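Local coordinates for protein protocadherin gamma-B3 (PDB 5K8R) that probably acts as a calcium-dependent cell-adhesion protein and may help set up and maintain specific neuronal connections in the brain, at residues A[34-45]-A[74-85]; A[236-246]-A[289-297]. All blocks are in the same frame, centred on the assembly; numbering follows the deposited sequence.

Interaction 1: A[34-45]-A[74-85]; sequences RNLRVIAEKKFF and LEFEMVAEKPLN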
loop_
_atom_site.group_PDB
_atom_site.type_symbol
_atom_site.label_atom_id
_atom_site.label_comp_id
_atom_site.label_asym_id
_atom_site.label_seq_id
_atom_site.Cartn_x
_atom_site.Cartn_y
_atom_site.Cartn_z
ATOM N N ARG A 34 71.419 37.794 22.749
ATOM C CA ARG A 34 70.213 37.223 23.325
ATOM C C ARG A 34 69.734 35.950 22.674
ATOM O O ARG A 34 69.193 35.098 23.316
ATOM C CB ARG A 34 69.141 38.264 23.416
ATOM C CG ARG A 34 69.622 39.442 24.204
ATOM C CD ARG A 34 68.641 39.875 25.246
ATOM N NE ARG A 34 68.388 38.819 26.186
ATOM C CZ ARG A 34 67.516 38.922 27.158
ATOM N NH1 ARG A 34 66.843 40.029 27.291
ATOM N NH2 ARG A 34 67.337 37.938 28.000
ATOM N N ASN A 35 69.951 35.836 21.390
ATOM C CA ASN A 35 69.671 34.608 20.645
ATOM C C ASN A 35 68.221 34.155 20.830
ATOM O O ASN A 35 67.935 33.073 21.345
ATOM C CB ASN A 35 70.653 33.505 21.050
ATOM C CG ASN A 35 70.636 32.328 20.095
ATOM O OD1 ASN A 35 70.249 32.461 18.934
ATOM N ND2 ASN A 35 71.060 31.167 20.580
ATOM N N LEU A 36 67.301 35.018 20.401
ATOM C CA LEU A 36 65.882 34.698 20.486
ATOM C C LEU A 36 65.565 33.479 19.632
ATOM O O LEU A 36 66.143 33.287 18.560
ATOM C CB LEU A 36 65.040 35.887 20.017
ATOM C CG LEU A 36 65.395 37.278 20.540
ATOM C CD1 LEU A 36 64.493 38.327 19.907
ATOM C CD2 LEU A 36 65.287 37.324 22.048
ATOM N N ARG A 37 64.638 32.648 20.109
ATOM C CA ARG A 37 64.188 31.531 19.287
ATOM C C ARG A 37 62.785 31.118 19.703
ATOM O O ARG A 37 62.354 31.355 20.831
ATOM C CB ARG A 37 65.152 30.340 19.371
ATOM C CG ARG A 37 65.431 29.853 20.776
ATOM C CD ARG A 37 66.548 28.824 20.785
ATOM N NE ARG A 37 66.866 28.371 22.137
ATOM C CZ ARG A 37 67.692 29.007 22.961
ATOM N NH1 ARG A 37 68.283 30.130 22.575
ATOM N NH2 ARG A 37 67.924 28.523 24.174
ATOM N N VAL A 38 62.076 30.498 18.769
ATOM C CA VAL A 38 60.710 30.040 18.990
ATOM C C VAL A 38 60.750 28.603 19.491
ATOM O O VAL A 38 61.611 27.812 19.086
ATOM C CB VAL A 38 59.877 30.170 17.699
ATOM C CG1 VAL A 38 60.488 29.337 16.580
ATOM C CG2 VAL A 38 58.430 29.775 17.940
ATOM N N ILE A 39 59.816 28.271 20.377
ATOM C CA ILE A 39 59.735 26.931 20.946
ATOM C C ILE A 39 58.325 26.359 20.827
ATOM O O ILE A 39 57.411 26.772 21.540
ATOM C CB ILE A 39 60.157 26.921 22.427
ATOM C CG1 ILE A 39 61.618 27.354 22.568
ATOM C CG2 ILE A 39 59.944 25.542 23.033
ATOM C CD1 ILE A 39 62.607 26.351 22.015
ATOM N N ALA A 40 58.161 25.405 19.917
ATOM C CA ALA A 40 56.874 24.761 19.689
ATOM C C ALA A 40 57.072 23.546 18.792
ATOM O O ALA A 40 57.839 23.598 17.830
ATOM C CB ALA A 40 55.895 25.737 19.058
ATOM N N GLU A 41 56.387 22.451 19.106
ATOM C CA GLU A 41 56.524 21.238 18.310
ATOM C C GLU A 41 55.976 21.411 16.901
ATOM O O GLU A 41 56.377 20.672 15.996
ATOM C CB GLU A 41 55.827 20.071 19.007
ATOM C CG GLU A 41 56.392 19.762 20.379
ATOM C CD GLU A 41 55.514 18.819 21.169
ATOM O OE1 GLU A 41 55.339 17.658 20.740
ATOM O OE2 GLU A 41 54.987 19.248 22.214
ATOM N N LYS A 42 55.071 22.364 16.697
ATOM C CA LYS A 42 54.574 22.700 15.369
ATOM C C LYS A 42 55.458 23.786 14.768
ATOM O O LYS A 42 55.595 24.873 15.343
ATOM C CB LYS A 42 53.119 23.161 15.436
ATOM C CG LYS A 42 52.115 22.039 15.636
ATOM C CD LYS A 42 52.165 21.046 14.486
ATOM C CE LYS A 42 50.947 20.138 14.482
ATOM N NZ LYS A 42 50.789 19.404 15.769
ATOM N N LYS A 43 56.059 23.491 13.614
ATOM C CA LYS A 43 56.966 24.420 12.939
ATOM C C LYS A 43 56.151 25.407 12.102
ATOM O O LYS A 43 56.139 25.379 10.871
ATOM C CB LYS A 43 57.964 23.657 12.079
ATOM C CG LYS A 43 58.724 22.559 12.807
ATOM C CD LYS A 43 59.912 23.113 13.575
ATOM C CE LYS A 43 60.776 21.991 14.127
ATOM N NZ LYS A 43 62.049 22.502 14.706
ATOM N N PHE A 44 55.456 26.302 12.803
ATOM C CA PHE A 44 54.597 27.290 12.159
ATOM C C PHE A 44 55.255 28.654 12.007
ATOM O O PHE A 44 55.023 29.338 11.005
ATOM C CB PHE A 44 53.287 27.439 12.941
ATOM C CG PHE A 44 52.310 26.320 12.703
ATOM C CD1 PHE A 44 52.218 25.721 11.457
ATOM C CD2 PHE A 44 51.490 25.865 13.722
ATOM C CE1 PHE A 44 51.322 24.691 11.232
ATOM C CE2 PHE A 44 50.594 24.835 13.502
ATOM C CZ PHE A 44 50.510 24.247 12.255
ATOM N N PHE A 45 56.073 29.069 12.972
ATOM C CA PHE A 45 56.736 30.362 12.933
ATOM C C PHE A 45 58.213 30.196 13.255
ATOM O O PHE A 45 58.612 29.248 13.938
ATOM C CB PHE A 45 56.108 31.353 13.926
ATOM C CG PHE A 45 54.622 31.500 13.783
ATOM C CD1 PHE A 45 53.761 30.793 14.607
ATOM C CD2 PHE A 45 54.085 32.346 12.829
ATOM C CE1 PHE A 45 52.390 30.928 14.478
ATOM C CE2 PHE A 45 52.717 32.485 12.696
ATOM C CZ PHE A 45 51.868 31.775 13.521
ATOM N N LEU A 74 47.199 30.403 18.198
ATOM C CA LEU A 74 48.396 29.581 18.322
ATOM C C LEU A 74 49.288 30.196 19.390
ATOM O O LEU A 74 49.790 31.312 19.215
ATOM C CB LEU A 74 49.139 29.480 16.991
ATOM C CG LEU A 74 48.459 28.697 15.866
ATOM C CD1 LEU A 74 49.273 28.787 14.587
ATOM C CD2 LEU A 74 48.256 27.246 16.273
ATOM N N GLU A 75 49.483 29.475 20.488
ATOM C CA GLU A 75 50.259 29.958 21.621
ATOM C C GLU A 75 51.598 29.238 21.666
ATOM O O GLU A 75 51.646 28.005 21.606
ATOM C CB GLU A 75 49.499 29.745 22.933
ATOM C CG GLU A 75 48.063 30.244 22.899
ATOM C CD GLU A 75 47.451 30.365 24.280
ATOM O OE1 GLU A 75 48.041 29.834 25.244
ATOM O OE2 GLU A 75 46.382 30.998 24.401
ATOM N N PHE A 76 52.680 30.006 21.768
ATOM C CA PHE A 76 54.014 29.434 21.881
ATOM C C PHE A 76 54.869 30.353 22.743
ATOM O O PHE A 76 54.426 31.418 23.184
ATOM C CB PHE A 76 54.638 29.202 20.500
ATOM C CG PHE A 76 54.713 30.437 19.646
ATOM C CD1 PHE A 76 55.809 31.281 19.717
ATOM C CD2 PHE A 76 53.690 30.748 18.765
ATOM C CE1 PHE A 76 55.882 32.416 18.931
ATOM C CE2 PHE A 76 53.756 31.881 17.976
ATOM C CZ PHE A 76 54.854 32.715 18.059
ATOM N N GLU A 77 56.107 29.930 22.982
ATOM C CA GLU A 77 57.039 30.649 23.841
ATOM C C GLU A 77 58.297 30.973 23.049
ATOM O O GLU A 77 58.930 30.071 22.488
ATOM C CB GLU A 77 57.389 29.823 25.081
ATOM C CG GLU A 77 56.196 29.442 25.945
ATOM C CD GLU A 77 55.770 30.555 26.883
ATOM O OE1 GLU A 77 56.494 31.569 26.975
ATOM O OE2 GLU A 77 54.711 30.415 27.531
ATOM N N MET A 78 58.651 32.254 22.999
ATOM C CA MET A 78 59.938 32.679 22.465
ATOM C C MET A 78 60.915 32.817 23.625
ATOM O O MET A 78 60.680 33.607 24.547
ATOM C CB MET A 78 59.823 34.002 21.710
ATOM C CG MET A 78 61.134 34.444 21.071
ATOM S SD MET A 78 61.253 36.219 20.775
ATOM C CE MET A 78 61.464 36.827 22.446
ATOM N N VAL A 79 61.993 32.042 23.582
ATOM C CA VAL A 79 62.991 32.060 24.643
ATOM C C VAL A 79 64.252 32.843 24.294
ATOM O O VAL A 79 64.795 32.726 23.196
ATOM C CB VAL A 79 63.394 30.630 25.056
ATOM C CG1 VAL A 79 64.048 29.907 23.889
ATOM C CG2 VAL A 79 64.327 30.670 26.257
ATOM N N ALA A 80 64.703 33.639 25.256
ATOM C CA ALA A 80 65.900 34.448 25.122
ATOM C C ALA A 80 66.902 34.001 26.175
ATOM O O ALA A 80 66.532 33.438 27.208
ATOM C CB ALA A 80 65.599 35.943 25.287
ATOM N N GLU A 81 68.179 34.253 25.906
ATOM C CA GLU A 81 69.236 33.912 26.843
ATOM C C GLU A 81 70.071 35.149 27.142
ATOM O O GLU A 81 69.981 36.172 26.457
ATOM C CB GLU A 81 70.117 32.771 26.314
ATOM C CG GLU A 81 70.513 32.883 24.856
ATOM C CD GLU A 81 71.340 31.700 24.392
ATOM O OE1 GLU A 81 72.269 31.300 25.125
ATOM O OE2 GLU A 81 71.054 31.162 23.303
ATOM N N LYS A 82 70.887 35.034 28.188
ATOM C CA LYS A 82 71.683 36.143 28.710
ATOM C C LYS A 82 70.854 37.403 28.968
ATOM O O LYS A 82 71.026 38.409 28.278
ATOM C CB LYS A 82 72.833 36.467 27.752
ATOM C CG LYS A 82 73.816 35.325 27.564
ATOM C CD LYS A 82 74.933 35.709 26.609
ATOM C CE LYS A 82 75.937 34.581 26.455
ATOM N NZ LYS A 82 75.296 33.333 25.954
ATOM N N PRO A 83 69.949 37.357 29.962
ATOM C CA PRO A 83 69.597 36.198 30.789
ATOM C C PRO A 83 68.490 35.349 30.162
ATOM O O PRO A 83 67.804 35.815 29.253
ATOM C CB PRO A 83 69.121 36.839 32.090
ATOM C CG PRO A 83 68.501 38.114 31.646
ATOM C CD PRO A 83 69.302 38.588 30.454
ATOM N N LEU A 84 68.328 34.118 30.642
ATOM C CA LEU A 84 67.285 33.241 30.126
ATOM C C LEU A 84 65.912 33.732 30.566
ATOM O O LEU A 84 65.704 34.057 31.739
ATOM C CB LEU A 84 67.509 31.808 30.606
ATOM C CG LEU A 84 68.507 30.959 29.817
ATOM C CD1 LEU A 84 68.775 29.655 30.541
ATOM C CD2 LEU A 84 67.979 30.691 28.417
ATOM N N ASN A 85 64.973 33.781 29.622
ATOM C CA ASN A 85 63.627 34.255 29.903
ATOM C C ASN A 85 62.668 33.723 28.847
ATOM O O ASN A 85 63.029 33.599 27.672
ATOM C CB ASN A 85 63.566 35.788 29.940
ATOM C CG ASN A 85 63.807 36.349 31.329
ATOM O OD1 ASN A 85 63.391 35.763 32.329
ATOM N ND2 ASN A 85 64.482 37.491 31.397
#

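Interaction 2: A[236-246]-A[289-297]; sequences AIDMDEGINAE and VEAKDGGHH. With CA (calcium ion), chain H; CA (calcium ion), chain J.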
loop_
_atom_site.group_PDB
_atom_site.type_symbol
_atom_site.label_atom_id
_atom_site.label_comp_id
_atom_site.label_asym_id
_atom_site.label_seq_id
_atom_site.Cartn_x
_atom_site.Cartn_y
_atom_site.Cartn_z
ATOM N N ALA A 236 -11.170 -4.232 -17.695
ATOM C CA ALA A 236 -11.109 -3.056 -16.841
ATOM C C ALA A 236 -9.689 -2.512 -16.856
ATOM O O ALA A 236 -8.722 -3.280 -16.844
ATOM C CB ALA A 236 -11.535 -3.376 -15.401
ATOM N N ILE A 237 -9.568 -1.187 -16.886
ATOM C CA ILE A 237 -8.281 -0.507 -16.975
ATOM C C ILE A 237 -8.060 0.282 -15.693
ATOM O O ILE A 237 -8.966 0.982 -15.225
ATOM C CB ILE A 237 -8.214 0.417 -18.207
ATOM C CG1 ILE A 237 -8.484 -0.380 -19.484
ATOM C CG2 ILE A 237 -6.864 1.116 -18.283
ATOM C CD1 ILE A 237 -8.469 0.459 -20.742
ATOM N N ASP A 238 -6.859 0.167 -15.127
ATOM C CA ASP A 238 -6.479 0.891 -13.919
ATOM C C ASP A 238 -5.175 1.622 -14.195
ATOM O O ASP A 238 -4.157 0.987 -14.489
ATOM C CB ASP A 238 -6.332 -0.060 -12.728
ATOM C CG ASP A 238 -6.438 0.650 -11.393
ATOM O OD1 ASP A 238 -5.864 1.750 -11.248
ATOM O OD2 ASP A 238 -7.102 0.106 -10.485
ATOM N N MET A 239 -5.221 2.932 -14.118
ATOM C CA MET A 239 -4.078 3.749 -14.382
ATOM C C MET A 239 -2.968 3.712 -13.348
ATOM O O MET A 239 -1.914 4.189 -13.612
ATOM C CB MET A 239 -4.530 5.174 -14.593
ATOM C CG MET A 239 -5.334 5.388 -15.846
ATOM S SD MET A 239 -4.551 4.590 -17.222
ATOM C CE MET A 239 -5.421 5.310 -18.586
ATOM N N ASP A 240 -3.205 3.146 -12.185
ATOM C CA ASP A 240 -2.198 3.111 -11.153
ATOM C C ASP A 240 -1.243 1.963 -11.325
ATOM O O ASP A 240 -1.309 1.275 -12.288
ATOM C CB ASP A 240 -2.802 2.906 -9.774
ATOM C CG ASP A 240 -3.787 3.958 -9.434
ATOM O OD1 ASP A 240 -3.827 4.979 -10.089
ATOM O OD2 ASP A 240 -4.557 3.784 -8.528
ATOM N N GLU A 241 -0.345 1.792 -10.379
ATOM C CA GLU A 241 0.865 0.997 -10.521
ATOM C C GLU A 241 0.898 -0.097 -9.466
ATOM O O GLU A 241 0.468 0.113 -8.329
ATOM C CB GLU A 241 2.117 1.878 -10.398
ATOM C CG GLU A 241 3.431 1.147 -10.623
ATOM C CD GLU A 241 4.637 2.035 -10.384
ATOM O OE1 GLU A 241 4.462 3.146 -9.840
ATOM O OE2 GLU A 241 5.761 1.624 -10.743
ATOM N N GLY A 242 1.411 -1.265 -9.853
ATOM C CA GLY A 242 1.625 -2.334 -8.891
ATOM C C GLY A 242 0.322 -2.935 -8.402
ATOM O O GLY A 242 -0.596 -3.220 -9.180
ATOM N N ILE A 243 0.240 -3.136 -7.084
ATOM C CA ILE A 243 -0.961 -3.712 -6.486
ATOM C C ILE A 243 -2.159 -2.799 -6.698
ATOM O O ILE A 243 -3.302 -3.267 -6.785
ATOM C CB ILE A 243 -0.718 -4.008 -4.990
ATOM C CG1 ILE A 243 -1.935 -4.691 -4.362
ATOM C CG2 ILE A 243 -0.364 -2.732 -4.237
ATOM C CD1 ILE A 243 -2.282 -6.023 -4.992
ATOM N N ASN A 244 -1.926 -1.491 -6.813
ATOM C CA ASN A 244 -3.002 -0.543 -7.077
ATOM C C ASN A 244 -3.590 -0.683 -8.477
ATOM O O ASN A 244 -4.527 0.053 -8.806
ATOM C CB ASN A 244 -2.501 0.888 -6.872
ATOM C CG ASN A 244 -2.043 1.149 -5.452
ATOM O OD1 ASN A 244 -2.573 0.576 -4.501
ATOM N ND2 ASN A 244 -1.053 2.023 -5.301
ATOM N N ALA A 245 -3.073 -1.595 -9.304
ATOM C CA ALA A 245 -3.590 -1.808 -10.646
ATOM C C ALA A 245 -4.037 -3.238 -10.915
ATOM O O ALA A 245 -4.703 -3.474 -11.929
ATOM C CB ALA A 245 -2.541 -1.409 -11.695
ATOM N N GLU A 246 -3.692 -4.193 -10.052
ATOM C CA GLU A 246 -4.127 -5.573 -10.234
ATOM C C GLU A 246 -5.634 -5.666 -10.029
ATOM O O GLU A 246 -6.145 -5.304 -8.964
ATOM C CB GLU A 246 -3.396 -6.492 -9.260
ATOM C CG GLU A 246 -1.885 -6.491 -9.417
ATOM C CD GLU A 246 -1.198 -7.415 -8.431
ATOM O OE1 GLU A 246 -1.906 -8.077 -7.643
ATOM O OE2 GLU A 246 0.049 -7.479 -8.444
ATOM N N VAL A 289 -21.194 -7.707 -13.038
ATOM C CA VAL A 289 -19.767 -8.000 -12.957
ATOM C C VAL A 289 -19.085 -6.894 -12.161
ATOM O O VAL A 289 -19.329 -5.705 -12.401
ATOM C CB VAL A 289 -19.136 -8.140 -14.355
ATOM C CG1 VAL A 289 -17.629 -8.319 -14.244
ATOM C CG2 VAL A 289 -19.760 -9.310 -15.100
ATOM N N GLU A 290 -18.233 -7.293 -11.220
ATOM C CA GLU A 290 -17.486 -6.387 -10.361
ATOM C C GLU A 290 -15.994 -6.546 -10.616
ATOM O O GLU A 290 -15.497 -7.666 -10.781
ATOM C CB GLU A 290 -17.790 -6.656 -8.882
ATOM C CG GLU A 290 -16.924 -5.872 -7.906
ATOM C CD GLU A 290 -17.018 -6.400 -6.489
ATOM O OE1 GLU A 290 -17.421 -7.570 -6.314
ATOM O OE2 GLU A 290 -16.692 -5.647 -5.549
ATOM N N ALA A 291 -15.286 -5.418 -10.647
ATOM C CA ALA A 291 -13.836 -5.385 -10.771
ATOM C C ALA A 291 -13.256 -4.634 -9.582
ATOM O O ALA A 291 -13.680 -3.511 -9.285
ATOM C CB ALA A 291 -13.404 -4.718 -12.079
ATOM N N LYS A 292 -12.295 -5.256 -8.902
ATOM C CA LYS A 292 -11.649 -4.667 -7.738
ATOM C C LYS A 292 -10.147 -4.564 -7.970
ATOM O O LYS A 292 -9.573 -5.316 -8.762
ATOM C CB LYS A 292 -11.918 -5.490 -6.471
ATOM C CG LYS A 292 -13.379 -5.563 -6.065
ATOM C CD LYS A 292 -13.569 -6.501 -4.884
ATOM C CE LYS A 292 -12.711 -6.083 -3.699
ATOM N NZ LYS A 292 -12.853 -7.023 -2.552
ATOM N N ASP A 293 -9.514 -3.626 -7.272
ATOM C CA ASP A 293 -8.068 -3.477 -7.316
ATOM C C ASP A 293 -7.474 -3.781 -5.940
ATOM O O ASP A 293 -8.162 -4.271 -5.034
ATOM C CB ASP A 293 -7.682 -2.079 -7.819
ATOM C CG ASP A 293 -8.258 -0.958 -6.969
ATOM O OD1 ASP A 293 -8.865 -1.239 -5.914
ATOM O OD2 ASP A 293 -8.088 0.218 -7.358
ATOM N N GLY A 294 -6.180 -3.490 -5.786
ATOM C CA GLY A 294 -5.518 -3.763 -4.519
ATOM C C GLY A 294 -6.004 -2.872 -3.391
ATOM O O GLY A 294 -6.101 -3.312 -2.242
ATOM N N GLY A 295 -6.314 -1.616 -3.699
ATOM C CA GLY A 295 -6.852 -0.683 -2.732
ATOM C C GLY A 295 -8.350 -0.760 -2.538
ATOM O O GLY A 295 -8.932 0.153 -1.942
ATOM N N HIS A 296 -8.990 -1.819 -3.036
ATOM C CA HIS A 296 -10.413 -2.091 -2.857
ATOM C C HIS A 296 -11.311 -1.072 -3.550
ATOM O O HIS A 296 -12.478 -0.920 -3.174
ATOM C CB HIS A 296 -10.777 -2.193 -1.371
ATOM C CG HIS A 296 -9.956 -3.193 -0.619
ATOM N ND1 HIS A 296 -8.844 -2.842 0.116
ATOM C CD2 HIS A 296 -10.074 -4.537 -0.503
ATOM C CE1 HIS A 296 -8.319 -3.925 0.661
ATOM N NE2 HIS A 296 -9.047 -4.967 0.300
ATOM N N HIS A 297 -10.800 -0.366 -4.556
ATOM C CA HIS A 297 -11.672 0.399 -5.437
ATOM C C HIS A 297 -12.467 -0.556 -6.317
ATOM O O HIS A 297 -11.944 -1.567 -6.794
ATOM C CB HIS A 297 -10.860 1.362 -6.303
ATOM C CG HIS A 297 -10.603 2.688 -5.658
ATOM N ND1 HIS A 297 -11.448 3.235 -4.717
ATOM C CD2 HIS A 297 -9.597 3.579 -5.823
ATOM C CE1 HIS A 297 -10.974 4.406 -4.329
ATOM N NE2 HIS A 297 -9.851 4.638 -4.985
HETATM CA CA CA H . -6.307 1.644 -8.807
HETATM CA CA CA J . -2.127 6.749 -8.810
#

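Interaction 1: A[34-45]-A[74-85]
R37 and V79 form an antiparallel hydrogen-bonded pair that joins edge strand 37-39 to strand 73-80. V79 N donates to R37 O at 2.9 Å, and I39 N reaches E77 O at the next hydrogen-bonded pair.

The R37 side chain runs along V79 toward E81. From CB, chi1 of 55° sets CG between the backbone N and the carbonyl carbon, which brings CG to 3.4 Å from V79 CG1. CD and NE run on, fully extended, past the same methyl, which ends up over one face of the guanidinium, offset toward its rim. At the tip, NH1 makes a salt bridge with E81 OE2 at 3.0 Å. It comes from above the carboxylate plane, the two flat groups being turned 71° apart. N35 ND2 reaches that same oxygen from the opposite face, 2.7 Å away and nearly along the C-O axis, so two donors hold E81 OE2. A leucine in place of R37 would probably leave E81 OE2 with N35 alone of its two donors, its charge without the guanidinium, and V79 CG1 without the flat group beside it.

R34 grips the turn beyond. Its NE gives a straight bond to E81 O (3.1 Å), while A80 CB and P83 CD lie over opposite faces of its guanidinium.

The other side of the sheet is apolar. V38 CG2 touches F76 CD1 at 3.5 Å, and the F45 and F76 rings lie near parallel but slid apart, with L54 of strand 53-56 against both.

The two faces thus differ in chemistry: V38, M78 and F76 turn to the domain interior, whereas R37, V79 and E81 pack against S321, L338 and E322 of the second subunit, so the charged cluster probably helps shape the surface that meets the partner.

Interaction 2: A[236-246]-A[289-297]
D238 and D293 come together on one calcium ion, and this is where the contact is tight. D238 clasps the metal with both carboxylate oxygens, OD2 at 2.4 Å, and D293 adds OD2 at 2.7 Å from the other segment. The two carboxylates cross at about a right angle, their planes 32° apart, and their OD2 atoms sit 3.3 Å from each other, a closeness of like charges that the shared ion probably offsets. D293 reaches in because its CG stands between the backbone N and the carbonyl carbon (chi1 58°).

N244 O, at 2.4 Å, and D240 OD2 add two more ligands, and N206 and N208 complete the shell. The loop is drawn round the ion by an Asx turn, in which D240 N donates to D238 OD1 at 3.1 Å. D240 also bridges: its OD1 binds a second calcium, together with residues that include E173 and D207.

Away from the metal the grip slackens. I243 O takes only a weak bond from G294 N, and I243 CG1 rests 3.7 Å from G294 CA where I243 faces solvent. G294 lies so close to I243 O that a CB there would probably clash, which suits the glycine. D293 CA offers E246 O, also on the solvent side, a CA-H...O contact at 3.1 Å. At the strand end, A236 CB and A291 CB just meet, with I247 touching both; H296, beyond the contact, packs on A203 of the second subunit.

The D-x-D pair in the 236-246 loop, the D-x-G aspartate D293 and the asparagines N206 and N208 together make the interdomain calcium site characteristic of successive cadherin repeats.

Interaction 1 lies in the first cadherin repeat and interaction 2 in the third; the first closes before the second opens along the chain. Their centres are 82 Å apart and their nearest atoms about 55 Å, so they never touch. Strands 73-80 and 284-292 hold the same place in equivalent four-stranded sheets of order 1-4-3-2. Interaction 1 joins two strands of one such sheet, whereas interaction 2 brings 284-292 up to 230-237 of the opposing sheet, at the calcium-bound junction with the second repeat. Interaction 1 meets the fourth repeat of the second subunit over several residues; interaction 2 meets that subunit through H296 alone and probably helps stiffen the junction, as calcium does between cadherin repeats.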